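Local coordinates for A putative transcriptional regulator (Rhodococcus sp., PDB 2HKU), which probably binds regulatory DNA and controls transcription as a dimeric member of the TetR family, at residues T30-E35 against I42-A47; L66-A71 against L119-R124; A74-G79 against R136-S141; D94-L99 against A199-P204; P109-F114 against S170-L175. All blocks are in the same frame, centred on the assembly; numbering follows the deposited sequence.

Contact 1 (T30-E35 against I42-A47); sequences TELFLE and ITQICA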
# COMPACT_ATOMS: atom_id res chain seq x y z
N THR A 30 14.03 0.31 -16.60
CA THR A 30 12.74 -0.25 -16.39
C THR A 30 12.83 -1.75 -16.17
O THR A 30 12.28 -2.27 -15.25
CB THR A 30 11.76 0.09 -17.54
OG1 THR A 30 11.58 1.48 -17.68
CG2 THR A 30 10.45 -0.53 -17.35
N GLU A 31 13.51 -2.47 -17.03
CA GLU A 31 13.54 -3.94 -16.85
C GLU A 31 14.16 -4.34 -15.52
O GLU A 31 13.68 -5.23 -14.84
CB GLU A 31 14.35 -4.64 -17.97
CG GLU A 31 13.88 -6.14 -18.06
CD GLU A 31 14.73 -7.05 -18.97
OE1 GLU A 31 15.65 -6.51 -19.68
OE2 GLU A 31 14.49 -8.31 -18.94
N LEU A 32 15.29 -3.73 -15.23
CA LEU A 32 16.13 -4.15 -14.09
C LEU A 32 15.49 -3.77 -12.78
O LEU A 32 15.48 -4.58 -11.86
CB LEU A 32 17.53 -3.53 -14.18
CG LEU A 32 18.39 -4.33 -15.19
CD1 LEU A 32 19.54 -3.55 -15.65
CD2 LEU A 32 18.90 -5.67 -14.60
N PHE A 33 14.95 -2.54 -12.71
CA PHE A 33 14.14 -2.09 -11.54
C PHE A 33 12.87 -2.89 -11.28
O PHE A 33 12.50 -3.19 -10.09
CB PHE A 33 13.77 -0.57 -11.67
CG PHE A 33 14.94 0.39 -11.44
CD1 PHE A 33 16.00 0.03 -10.57
CD2 PHE A 33 14.99 1.66 -12.06
CE1 PHE A 33 17.07 0.91 -10.37
CE2 PHE A 33 16.03 2.51 -11.87
CZ PHE A 33 17.07 2.17 -11.03
N LEU A 34 12.15 -3.22 -12.36
CA LEU A 34 10.95 -4.03 -12.18
C LEU A 34 11.25 -5.40 -11.59
O LEU A 34 10.47 -5.93 -10.81
CB LEU A 34 10.16 -4.21 -13.48
CG LEU A 34 9.25 -3.06 -13.96
CD1 LEU A 34 8.79 -3.39 -15.44
CD2 LEU A 34 8.08 -2.94 -13.10
N GLU A 35 12.39 -5.95 -11.93
CA GLU A 35 12.78 -7.27 -11.50
C GLU A 35 13.42 -7.25 -10.11
O GLU A 35 13.07 -8.08 -9.25
CB GLU A 35 13.75 -7.83 -12.53
CG GLU A 35 14.10 -9.25 -12.17
CD GLU A 35 14.81 -10.01 -13.26
OE1 GLU A 35 15.20 -9.40 -14.30
OE2 GLU A 35 15.03 -11.25 -13.05
N ILE A 42 23.62 1.44 -10.83
CA ILE A 42 23.66 2.19 -12.09
C ILE A 42 24.55 1.60 -13.23
O ILE A 42 24.12 1.57 -14.38
CB ILE A 42 23.94 3.72 -11.79
CG1 ILE A 42 23.34 4.58 -12.89
CG2 ILE A 42 25.43 4.00 -11.55
CD1 ILE A 42 21.78 4.20 -13.10
N THR A 43 25.74 1.09 -12.89
CA THR A 43 26.71 0.48 -13.87
C THR A 43 26.12 -0.69 -14.68
O THR A 43 26.46 -0.94 -15.85
CB THR A 43 28.05 -0.00 -13.18
OG1 THR A 43 27.78 -0.91 -12.09
CG2 THR A 43 28.90 1.19 -12.66
N GLN A 44 25.22 -1.42 -14.04
CA GLN A 44 24.54 -2.53 -14.66
C GLN A 44 23.46 -2.05 -15.61
O GLN A 44 23.21 -2.71 -16.59
CB GLN A 44 23.84 -3.26 -13.57
CG GLN A 44 23.81 -4.70 -13.72
CD GLN A 44 23.19 -5.33 -12.52
OE1 GLN A 44 22.01 -5.62 -12.51
NE2 GLN A 44 23.98 -5.55 -11.49
N ILE A 45 22.78 -0.94 -15.25
CA ILE A 45 21.83 -0.27 -16.15
C ILE A 45 22.58 0.29 -17.37
O ILE A 45 22.13 0.13 -18.48
CB ILE A 45 20.96 0.83 -15.42
CG1 ILE A 45 19.90 0.14 -14.52
CG2 ILE A 45 20.29 1.76 -16.40
CD1 ILE A 45 19.34 1.04 -13.35
N CYS A 46 23.70 0.95 -17.12
CA CYS A 46 24.54 1.52 -18.15
C CYS A 46 25.13 0.43 -19.05
O CYS A 46 25.16 0.61 -20.28
CB CYS A 46 25.65 2.36 -17.53
SG CYS A 46 25.03 3.88 -16.78
N ALA A 47 25.59 -0.67 -18.45
CA ALA A 47 26.11 -1.83 -19.23
C ALA A 47 24.98 -2.38 -20.13
O ALA A 47 25.18 -2.54 -21.35
CB ALA A 47 26.71 -2.94 -18.31
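Ile45 reaches from helix 42-49 to the side chains of Leu32 and Phe33 on helix 21-36. The apolar part comes first. Ile45 CD1 sits at the outer end of the Phe33 ring, 3.4 Å from Phe33 CZ. The approach is oblique, and the two side chains cross at about a right angle. Ile45 CG1 lies anti to its carbonyl carbon (chi1 -73°), which brings CD1 forward to the ring. Ile45 and Leu32 lie alongside one another with their ends running opposite ways, with Leu32 CD1 3.9 Å from Ile45 CG1.

The second kind of contact is apolar against polar. Leu32 CD2 lies 3.7 Å from the amide oxygen Gln44 OE1. This is van der Waals contact at the exposed margin. No hydrogen bond joins the two segments.

Val40, in the loop between the helices, touches Leu32, Phe33 and Ile45. The Phe33 ring also meets Phe67 edge-to-face. The two short helical segments run at 138°, with 10.3 Å between their axes. This is part of the hydrophobic core of a TetR-type DNA-binding domain. Helix 42-49 opens the predicted helix-turn-helix motif, and helix 21-36 packs against it.

Contact 2 (L66-A71 against L119-R124); sequences LFVEVA and LMTGRR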
# COMPACT_ATOMS: atom_id res chain seq x y z
N LEU A 66 16.06 8.87 -11.97
CA LEU A 66 15.75 7.72 -12.90
C LEU A 66 14.75 6.69 -12.31
O LEU A 66 13.79 6.35 -12.98
CB LEU A 66 17.02 7.01 -13.39
CG LEU A 66 16.93 5.85 -14.43
CD1 LEU A 66 16.19 6.19 -15.68
CD2 LEU A 66 18.32 5.34 -14.76
N PHE A 67 14.96 6.26 -11.05
CA PHE A 67 14.12 5.29 -10.41
C PHE A 67 12.69 5.82 -10.30
O PHE A 67 11.75 5.12 -10.66
CB PHE A 67 14.59 5.01 -8.96
CG PHE A 67 13.78 3.92 -8.29
CD1 PHE A 67 13.97 2.58 -8.69
CD2 PHE A 67 12.80 4.22 -7.43
CE1 PHE A 67 13.24 1.56 -8.14
CE2 PHE A 67 12.07 3.22 -6.81
CZ PHE A 67 12.26 1.91 -7.15
N VAL A 68 12.51 7.04 -9.75
CA VAL A 68 11.15 7.54 -9.65
C VAL A 68 10.50 7.72 -11.05
O VAL A 68 9.31 7.40 -11.23
CB VAL A 68 11.08 8.88 -8.74
CG1 VAL A 68 9.67 9.45 -8.76
CG2 VAL A 68 11.55 8.55 -7.35
N GLU A 69 11.23 8.25 -12.04
CA GLU A 69 10.57 8.42 -13.33
C GLU A 69 10.15 7.06 -13.89
O GLU A 69 9.03 6.90 -14.38
CB GLU A 69 11.47 9.08 -14.35
CG GLU A 69 11.55 10.55 -14.15
CD GLU A 69 12.29 11.22 -15.26
OE1 GLU A 69 12.37 10.67 -16.40
OE2 GLU A 69 12.79 12.27 -14.96
N VAL A 70 11.06 6.08 -13.81
CA VAL A 70 10.75 4.70 -14.26
C VAL A 70 9.51 4.15 -13.56
O VAL A 70 8.63 3.46 -14.21
CB VAL A 70 12.01 3.77 -14.02
CG1 VAL A 70 11.67 2.31 -14.02
CG2 VAL A 70 13.14 4.10 -15.03
N ALA A 71 9.42 4.41 -12.22
CA ALA A 71 8.35 3.86 -11.41
C ALA A 71 7.00 4.48 -11.77
O ALA A 71 6.02 3.79 -11.94
CB ALA A 71 8.66 4.06 -9.88
N LEU A 119 7.36 5.53 -1.16
CA LEU A 119 8.00 5.36 0.12
C LEU A 119 9.39 6.00 0.20
O LEU A 119 9.86 6.34 1.33
CB LEU A 119 8.07 3.90 0.52
CG LEU A 119 6.76 3.27 0.88
CD1 LEU A 119 6.98 1.77 0.98
CD2 LEU A 119 6.14 3.85 2.15
N MSE A 120 10.10 6.09 -0.92
CA MSE A 120 11.46 6.62 -0.84
C MSE A 120 11.60 8.10 -1.11
O MSE A 120 12.72 8.62 -1.01
CB MSE A 120 12.55 5.80 -1.57
CG MSE A 120 12.35 5.44 -3.05
SE MSE A 120 12.44 6.87 -4.35
CE MSE A 120 14.37 6.72 -4.67
N THR A 121 10.49 8.74 -1.46
CA THR A 121 10.50 10.16 -1.74
C THR A 121 9.91 10.88 -0.53
O THR A 121 8.67 11.01 -0.40
CB THR A 121 9.68 10.53 -2.99
OG1 THR A 121 8.30 10.26 -2.74
CG2 THR A 121 10.17 9.71 -4.21
N GLY A 122 10.79 11.26 0.38
CA GLY A 122 10.36 11.92 1.62
C GLY A 122 9.85 13.30 1.23
O GLY A 122 8.62 13.53 1.07
N ARG A 123 10.82 14.19 1.02
CA ARG A 123 10.53 15.61 0.83
C ARG A 123 11.29 16.32 -0.27
O ARG A 123 11.15 17.54 -0.42
CB ARG A 123 10.61 16.36 2.17
CG ARG A 123 11.17 15.53 3.28
CD ARG A 123 10.37 15.66 4.58
NE ARG A 123 10.57 14.46 5.41
CZ ARG A 123 11.64 14.22 6.19
NH1 ARG A 123 12.64 15.10 6.28
NH2 ARG A 123 11.70 13.08 6.89
N ARG A 124 12.09 15.56 -1.05
CA ARG A 124 12.73 16.08 -2.28
C ARG A 124 11.58 16.47 -3.17
O ARG A 124 10.92 15.60 -3.73
CB ARG A 124 13.58 15.02 -3.02
CG ARG A 124 14.96 14.67 -2.44
CD ARG A 124 15.30 13.19 -2.70
NE ARG A 124 15.22 12.38 -1.46
CZ ARG A 124 14.10 11.92 -0.91
NH1 ARG A 124 12.91 12.15 -1.49
NH2 ARG A 124 14.15 11.21 0.24
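Phe67, whose ring meets Met120, is held in its helix partly by a backbone bond from Ala71 N to Phe67 O of 2.9 Å. No hydrogen bond crosses between the segments; apolar packing and a Met-aromatic contact join them. Met120 is a selenomethionine in the crystal. Its CG stands between the backbone N and the carbonyl carbon (chi1 52°). The chain bends again at the next two torsions and curls toward helix 63-87. The selenium atom Met120 SE lies 5.3 Å from the centre of the Phe67 ring, 71° off its normal. The approach is oblique. The methyl Met120 CE comes 4.0 Å from Phe67 CD2.

Val68 takes the other part of the contact through one branch. Its CG2 touches two partners at the same distance: Val68 CG2 is 3.6 Å from Met120 SE and 3.6 Å from Thr121 CG2. One methyl thus touches two successive residues, Met120 and Thr121.

Glu38, in a loop, touches both Phe67 and Met120. Leu127 and Leu130 of helix 125-152 press on Val68, and Ile131 of that helix meets Thr121. Thr121 also packs on Ala181 of the second subunit. The contact therefore ties the early turns of helix 63-87 to the C-terminal end of helix 108-120, beside helix 125-152 and near the dimer partner.

Contact 3 (A74-G79 against R136-S141); sequences AVLRAG and RTLHSS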
# COMPACT_ATOMS: atom_id res chain seq x y z
N ALA A 74 6.03 3.20 -15.36
CA ALA A 74 5.53 1.82 -15.15
C ALA A 74 4.13 1.70 -14.65
O ALA A 74 3.31 0.98 -15.19
CB ALA A 74 6.52 0.98 -14.24
N VAL A 75 3.79 2.39 -13.56
CA VAL A 75 2.43 2.32 -13.10
C VAL A 75 1.38 2.99 -14.02
O VAL A 75 0.22 2.55 -14.07
CB VAL A 75 2.26 2.88 -11.57
CG1 VAL A 75 2.26 4.47 -11.53
CG2 VAL A 75 0.99 2.37 -11.01
N LEU A 76 1.72 4.09 -14.66
CA LEU A 76 0.85 4.71 -15.67
C LEU A 76 0.57 3.76 -16.84
O LEU A 76 -0.57 3.63 -17.31
CB LEU A 76 1.53 5.99 -16.21
CG LEU A 76 1.45 7.11 -15.13
CD1 LEU A 76 2.14 8.36 -15.60
CD2 LEU A 76 0.06 7.40 -14.93
N ARG A 77 1.63 3.13 -17.29
CA ARG A 77 1.50 2.19 -18.40
C ARG A 77 0.69 0.98 -17.96
O ARG A 77 -0.27 0.52 -18.65
CB ARG A 77 2.89 1.87 -18.94
CG ARG A 77 3.52 3.10 -19.67
CD ARG A 77 4.63 2.67 -20.65
NE ARG A 77 4.96 3.76 -21.64
CZ ARG A 77 5.91 4.68 -21.47
NH1 ARG A 77 6.66 4.69 -20.38
NH2 ARG A 77 6.11 5.60 -22.40
N ALA A 78 1.03 0.41 -16.79
CA ALA A 78 0.13 -0.62 -16.15
C ALA A 78 -1.31 -0.24 -16.00
O ALA A 78 -2.19 -1.03 -16.30
CB ALA A 78 0.67 -1.07 -14.77
N GLY A 79 -1.63 0.95 -15.52
CA GLY A 79 -3.01 1.37 -15.44
C GLY A 79 -3.66 1.47 -16.84
O GLY A 79 -4.81 1.07 -17.02
N ARG A 136 -2.37 11.84 -9.08
CA ARG A 136 -3.57 12.52 -9.57
C ARG A 136 -4.04 11.93 -10.88
O ARG A 136 -5.24 11.85 -11.12
CB ARG A 136 -3.22 13.98 -9.88
CG ARG A 136 -3.21 14.80 -8.59
CD ARG A 136 -2.70 16.33 -8.82
NE ARG A 136 -2.88 17.10 -7.55
CZ ARG A 136 -4.02 17.50 -7.00
NH1 ARG A 136 -5.21 17.21 -7.54
NH2 ARG A 136 -3.99 18.23 -5.85
N THR A 137 -3.09 11.61 -11.76
CA THR A 137 -3.43 11.04 -13.13
C THR A 137 -4.06 9.66 -12.99
O THR A 137 -5.00 9.34 -13.75
CB THR A 137 -2.18 10.92 -14.02
OG1 THR A 137 -1.58 12.22 -14.24
CG2 THR A 137 -2.48 10.27 -15.47
N LEU A 138 -3.50 8.78 -12.11
CA LEU A 138 -4.11 7.46 -11.84
C LEU A 138 -5.53 7.68 -11.35
O LEU A 138 -6.48 7.03 -11.81
CB LEU A 138 -3.33 6.66 -10.78
CG LEU A 138 -1.93 6.17 -11.10
CD1 LEU A 138 -1.15 5.44 -9.99
CD2 LEU A 138 -2.08 5.18 -12.38
N HIS A 139 -5.71 8.61 -10.41
CA HIS A 139 -7.04 8.86 -9.83
C HIS A 139 -8.06 9.49 -10.82
O HIS A 139 -9.23 9.05 -10.88
CB HIS A 139 -6.90 9.79 -8.59
CG HIS A 139 -6.23 9.13 -7.39
ND1 HIS A 139 -5.54 9.83 -6.44
CD2 HIS A 139 -6.25 7.85 -6.96
CE1 HIS A 139 -5.11 9.01 -5.49
NE2 HIS A 139 -5.56 7.81 -5.76
N SER A 140 -7.59 10.41 -11.66
CA SER A 140 -8.44 10.94 -12.80
C SER A 140 -8.78 9.80 -13.75
O SER A 140 -9.92 9.67 -14.22
CB SER A 140 -7.66 12.04 -13.61
OG SER A 140 -7.59 13.11 -12.71
N SER A 141 -7.78 9.02 -14.05
CA SER A 141 -7.95 7.96 -14.97
C SER A 141 -9.04 6.99 -14.44
O SER A 141 -9.82 6.47 -15.24
CB SER A 141 -6.63 7.24 -15.30
OG SER A 141 -6.35 6.27 -14.26
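Leu138 packs its two methyls against Val75 and Leu76, and this is the tight part of the contact. Leu138 CD1 faces both branches of Val75: it is 3.9 Å from Val75 CG1 and 3.9 Å from Val75 CG2. The other methyl, Leu138 CD2, lies 4.0 Å from Leu76 CD2 and also rests near the carbonyl oxygen of Val75. The Leu138 chain leaves with CG anti to its carbonyl carbon (chi1 -67°) and is extended beyond, which carries the forked end across to the other helix. Phe114, Trp169 and Phe173 surround the same leucine. With an alanine here, both Val75 methyls would probably lose their partner across the contact and Leu76 would keep Thr137 alone, opening a gap between the helices.

The solvent side is thinner. Thr137 is exposed and gives one methyl, Thr137 CG2, 3.9 Å from Leu76 CD2. The side chains cross at about a right angle. Thr137 OG1 bonds back to Asp133 O in its own helix. Ser140 and Ser141 also bond back to carbonyls of their own helix. Ser140 N and Ser140 OG reach Arg136 O from opposite faces of its plane. Ser141 OG gives a short bond of 2.6 Å to Leu138 O, and also binds a 1,2-ethanediol molecule, probably from the crystallisation liquor.

The two segments run almost parallel, at 7°, with axes 10.5 Å apart. They belong to the long helices 63-87 and 125-152. Helix 108-120 lies over the buried side, where Phe114 touches Val75, and helix 161-181 closes in beyond Leu138.

Contact 4 (D94-L99 against A199-P204); sequences DYTEKL and ANLQIP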
# COMPACT_ATOMS: atom_id res chain seq x y z
N ASP A 94 -17.19 -8.39 -16.47
CA ASP A 94 -16.00 -8.88 -17.12
C ASP A 94 -14.94 -7.78 -17.39
O ASP A 94 -13.76 -8.06 -17.54
CB ASP A 94 -16.42 -9.38 -18.46
CG ASP A 94 -15.76 -10.64 -18.81
OD1 ASP A 94 -14.54 -10.54 -19.07
OD2 ASP A 94 -16.45 -11.72 -18.83
N TYR A 95 -15.41 -6.56 -17.53
CA TYR A 95 -14.55 -5.40 -17.71
C TYR A 95 -13.77 -5.20 -16.41
O TYR A 95 -12.56 -5.05 -16.43
CB TYR A 95 -15.44 -4.22 -17.99
CG TYR A 95 -14.81 -2.85 -17.99
CD1 TYR A 95 -14.50 -2.20 -19.20
CD2 TYR A 95 -14.59 -2.17 -16.79
CE1 TYR A 95 -13.96 -0.94 -19.19
CE2 TYR A 95 -14.04 -0.94 -16.77
CZ TYR A 95 -13.73 -0.30 -17.95
OH TYR A 95 -13.20 0.97 -17.91
N THR A 96 -14.52 -5.19 -15.30
CA THR A 96 -13.98 -5.13 -13.97
C THR A 96 -13.03 -6.24 -13.63
O THR A 96 -12.00 -5.95 -13.04
CB THR A 96 -15.06 -4.98 -12.95
OG1 THR A 96 -15.94 -3.97 -13.42
CG2 THR A 96 -14.47 -4.50 -11.57
N GLU A 97 -13.31 -7.49 -14.06
CA GLU A 97 -12.42 -8.64 -13.78
C GLU A 97 -11.12 -8.51 -14.52
O GLU A 97 -9.99 -8.82 -14.07
CB GLU A 97 -13.10 -10.00 -14.22
CG GLU A 97 -14.01 -10.67 -13.21
CD GLU A 97 -15.03 -11.69 -13.83
OE1 GLU A 97 -14.55 -12.62 -14.52
OE2 GLU A 97 -16.28 -11.55 -13.63
N LYS A 98 -11.28 -8.07 -15.75
CA LYS A 98 -10.17 -7.84 -16.61
C LYS A 98 -9.33 -6.64 -16.05
O LYS A 98 -8.15 -6.70 -16.01
CB LYS A 98 -10.74 -7.50 -17.99
CG LYS A 98 -10.83 -8.72 -18.98
CD LYS A 98 -11.89 -8.36 -20.13
CE LYS A 98 -12.25 -9.66 -20.94
NZ LYS A 98 -11.02 -10.27 -21.38
N LEU A 99 -9.97 -5.57 -15.70
CA LEU A 99 -9.19 -4.40 -15.26
C LEU A 99 -8.42 -4.79 -13.97
O LEU A 99 -7.24 -4.71 -13.94
CB LEU A 99 -10.10 -3.21 -15.12
CG LEU A 99 -9.43 -1.81 -15.07
CD1 LEU A 99 -10.50 -0.76 -15.37
CD2 LEU A 99 -8.85 -1.56 -13.68
N ALA A 199 -15.79 -6.99 -3.48
CA ALA A 199 -16.49 -6.62 -2.27
C ALA A 199 -16.48 -5.15 -2.00
O ALA A 199 -17.47 -4.62 -1.44
CB ALA A 199 -15.93 -7.39 -1.04
N ASN A 200 -15.40 -4.44 -2.38
CA ASN A 200 -15.37 -2.97 -2.20
C ASN A 200 -16.39 -2.27 -3.12
O ASN A 200 -16.95 -1.28 -2.74
CB ASN A 200 -13.97 -2.39 -2.54
CG ASN A 200 -12.89 -2.73 -1.50
OD1 ASN A 200 -11.69 -2.53 -1.75
ND2 ASN A 200 -13.29 -3.23 -0.39
N LEU A 201 -16.55 -2.77 -4.35
CA LEU A 201 -17.40 -2.12 -5.38
C LEU A 201 -18.87 -2.54 -5.23
O LEU A 201 -19.75 -1.75 -5.54
CB LEU A 201 -16.88 -2.48 -6.75
CG LEU A 201 -15.49 -1.91 -7.06
CD1 LEU A 201 -14.93 -2.46 -8.34
CD2 LEU A 201 -15.63 -0.38 -7.11
N GLN A 202 -19.09 -3.78 -4.75
CA GLN A 202 -20.42 -4.42 -4.55
C GLN A 202 -21.34 -4.07 -5.76
O GLN A 202 -22.23 -3.25 -5.64
CB GLN A 202 -20.99 -3.96 -3.21
CG GLN A 202 -21.84 -5.00 -2.50
CD GLN A 202 -21.08 -6.33 -2.26
OE1 GLN A 202 -21.31 -7.31 -2.99
NE2 GLN A 202 -20.16 -6.35 -1.26
N ILE A 203 -21.03 -4.62 -6.92
CA ILE A 203 -21.63 -4.26 -8.19
C ILE A 203 -22.81 -5.23 -8.34
O ILE A 203 -22.55 -6.45 -8.40
CB ILE A 203 -20.69 -4.57 -9.38
CG1 ILE A 203 -19.37 -3.82 -9.29
CG2 ILE A 203 -21.40 -4.24 -10.75
CD1 ILE A 203 -18.42 -4.16 -10.42
N PRO A 204 -24.06 -4.71 -8.38
CA PRO A 204 -25.26 -5.54 -8.64
C PRO A 204 -25.13 -6.48 -9.80
O PRO A 204 -24.53 -6.15 -10.85
CB PRO A 204 -26.37 -4.52 -8.85
CG PRO A 204 -25.98 -3.31 -7.96
CD PRO A 204 -24.43 -3.28 -8.14
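Thr96 meets Leu201 and Ile203 with the two branches of its short side chain. The apolar contacts are methyl to methyl. Thr96 CG2 lies 3.8 Å from Leu201 CD1 and 4.1 Å from Ile203 CD1. In both pairs the side chains reach toward each other tip to tip. With chi1 near -45°, the methyl CG2 of Thr96 is set opposite the backbone N, where it meets Leu201 CD1. The hydroxyl sits beside the backbone N.

The contact of mixed character is Thr96 OG1 with Ile203 CD1, at 3.9 Å. It is van der Waals only. The hydroxyl bonds to Val92 O, one turn earlier in its own helix. Thr96 can therefore lie buried among hydrocarbon groups with its polar atom satisfied.

Polar bonds hold the backbone at and just past the end of helix 190-201: Asn200 O accepts from Arg158 NH2, Leu201 O from Trp155 NE1 and Ile203 O from Arg208 NH1. The chain leaves the helix at Gln202, which has positive phi (40°). This turn brings Ile203 back toward helix 92-104. Leu146 and Leu150 of helix 125-152 pack around the same spot, while Ala199, Asn200 and Gln202 touch the second subunit.

No hydrogen bond or charge pair joins the two segments. The chemistry implies that the turn after helix 190-201 meets helix 92-104 mainly through buried methyl groups, while side chains from other parts of the chain take up three of the backbone carbonyls there.

Contact 5 (P109-F114 against S170-L175); sequences PSVELF and SAIFGL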
# COMPACT_ATOMS: atom_id res chain seq x y z
N PRO A 109 4.05 -6.01 -10.50
CA PRO A 109 5.40 -5.45 -10.32
C PRO A 109 5.55 -3.93 -10.62
O PRO A 109 6.37 -3.25 -9.97
CB PRO A 109 6.25 -6.29 -11.33
CG PRO A 109 5.56 -7.53 -11.37
CD PRO A 109 4.10 -7.19 -11.39
N SER A 110 4.79 -3.40 -11.62
CA SER A 110 4.74 -1.95 -11.88
C SER A 110 4.11 -1.14 -10.74
O SER A 110 4.66 -0.14 -10.33
CB SER A 110 4.00 -1.72 -13.24
OG SER A 110 4.80 -2.28 -14.27
N VAL A 111 2.94 -1.58 -10.23
CA VAL A 111 2.31 -0.94 -9.03
C VAL A 111 3.30 -1.03 -7.85
O VAL A 111 3.46 -0.09 -7.03
CB VAL A 111 1.00 -1.63 -8.62
CG1 VAL A 111 0.37 -1.00 -7.37
CG2 VAL A 111 -0.00 -1.63 -9.78
N GLU A 112 3.89 -2.21 -7.68
CA GLU A 112 4.79 -2.44 -6.56
C GLU A 112 6.05 -1.54 -6.65
O GLU A 112 6.43 -0.88 -5.67
CB GLU A 112 5.14 -3.92 -6.45
CG GLU A 112 6.26 -4.18 -5.45
CD GLU A 112 6.77 -5.61 -5.49
OE1 GLU A 112 6.10 -6.52 -6.11
OE2 GLU A 112 7.84 -5.80 -4.90
N LEU A 113 6.66 -1.42 -7.81
CA LEU A 113 7.68 -0.39 -7.97
C LEU A 113 7.25 1.05 -7.61
O LEU A 113 8.05 1.83 -7.01
CB LEU A 113 8.20 -0.37 -9.41
CG LEU A 113 9.46 0.31 -9.79
CD1 LEU A 113 10.59 -0.37 -8.96
CD2 LEU A 113 9.70 0.07 -11.29
N PHE A 114 6.03 1.43 -7.98
CA PHE A 114 5.59 2.78 -7.77
C PHE A 114 5.33 2.96 -6.26
O PHE A 114 5.61 4.02 -5.71
CB PHE A 114 4.26 3.02 -8.50
CG PHE A 114 3.67 4.39 -8.26
CD1 PHE A 114 4.38 5.55 -8.59
CD2 PHE A 114 2.37 4.51 -7.73
CE1 PHE A 114 3.83 6.83 -8.38
CE2 PHE A 114 1.79 5.76 -7.55
CZ PHE A 114 2.49 6.94 -7.83
N SER A 170 -6.28 3.09 -3.68
CA SER A 170 -5.61 2.70 -2.41
C SER A 170 -5.78 1.24 -2.04
O SER A 170 -4.86 0.65 -1.53
CB SER A 170 -6.11 3.54 -1.27
OG SER A 170 -7.51 3.49 -1.27
N ALA A 171 -6.94 0.64 -2.38
CA ALA A 171 -7.12 -0.87 -2.35
C ALA A 171 -6.09 -1.61 -3.24
O ALA A 171 -5.42 -2.58 -2.83
CB ALA A 171 -8.58 -1.28 -2.77
N ILE A 172 -6.01 -1.18 -4.52
CA ILE A 172 -5.02 -1.74 -5.38
C ILE A 172 -3.60 -1.70 -4.76
O ILE A 172 -2.95 -2.72 -4.72
CB ILE A 172 -5.06 -1.13 -6.84
CG1 ILE A 172 -6.40 -1.50 -7.56
CG2 ILE A 172 -3.82 -1.55 -7.60
CD1 ILE A 172 -6.55 -3.00 -7.99
N PHE A 173 -3.15 -0.52 -4.30
CA PHE A 173 -1.83 -0.38 -3.64
C PHE A 173 -1.66 -1.33 -2.46
O PHE A 173 -0.68 -2.11 -2.40
CB PHE A 173 -1.60 1.08 -3.17
CG PHE A 173 -1.59 2.10 -4.31
CD1 PHE A 173 -1.07 1.78 -5.56
CD2 PHE A 173 -2.10 3.38 -4.09
CE1 PHE A 173 -1.10 2.80 -6.60
CE2 PHE A 173 -2.12 4.38 -5.08
CZ PHE A 173 -1.66 4.10 -6.30
N GLY A 174 -2.64 -1.34 -1.58
CA GLY A 174 -2.58 -2.21 -0.33
C GLY A 174 -2.67 -3.71 -0.66
O GLY A 174 -2.04 -4.56 0.00
N LEU A 175 -3.46 -4.06 -1.67
CA LEU A 175 -3.50 -5.47 -2.13
C LEU A 175 -2.21 -5.92 -2.80
O LEU A 175 -1.71 -7.01 -2.52
CB LEU A 175 -4.68 -5.77 -3.08
CG LEU A 175 -6.00 -5.58 -2.42
CD1 LEU A 175 -7.23 -5.25 -3.35
CD2 LEU A 175 -6.26 -6.75 -1.50
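Phe173 sets the edge of its ring against Val111 and reaches Phe114 with its tip. From CB, the ring carbon CG is anti to the carbonyl carbon (chi1 -61°), which turns the ring toward helix 108-120. CD1 comes first. It lies 3.6 Å from Val111 CG1, and this methyl approaches at the edge of the Phe173 ring, in its plane. CE1 is next and touches both neighbours: Phe173 CE1 is 4.1 Å from Val111 CG1 and 4.0 Å from Phe114 CD2. At the tip, Phe173 CZ is 4.0 Å from Phe114 CE2. Seen from Phe114, CZ lies at the ring edge, near its plane. A serine here would take away the ring; across the contact Val111 CG1 would probably keep only the looser touch of Ile172, and the Phe114 edge would lose its contact with this segment.

That looser touch puts Ile172 CG2 4.2 Å from Val111 CG1. All four residues are buried, and no hydrogen bond crosses.

The segments cross almost at a right angle, at -94°, with 9.8 Å between their axes. Helix 108-120 thus lies across helix 161-181. Trp169, one turn earlier on helix 161-181, meets the Phe173 ring with planes at about 40°. Ile131 and Thr134 of helix 125-152 pack on Phe114, and Ile197 of helix 190-201 packs on Ile172. Ile177 of the second subunit packs on Phe173, which places this crossing beside the dimer partner.

From the N terminus, contact 1 closes first: a short loop within the DNA-binding domain, complete before any other contact opens. Helix 63-87 then opens contacts 2 and 3. Contact 2 closes at the end of helix 108-120 and contact 3 on helix 125-152. They cross each other, and each crosses contacts 4 and 5. Contact 4 makes the widest loop, from helix 92-104 to the turn after helix 190-201, and contact 5 lies wholly within that loop. Contacts 2 and 3 tie helix 63-87, which continues from the DNA-binding part, to helices 108-120 and 125-152. Contact 1 touches contacts 2 and 5. Contacts 1 and 4 lie on opposite sides of the chain's centre, their centres about 35 Å apart.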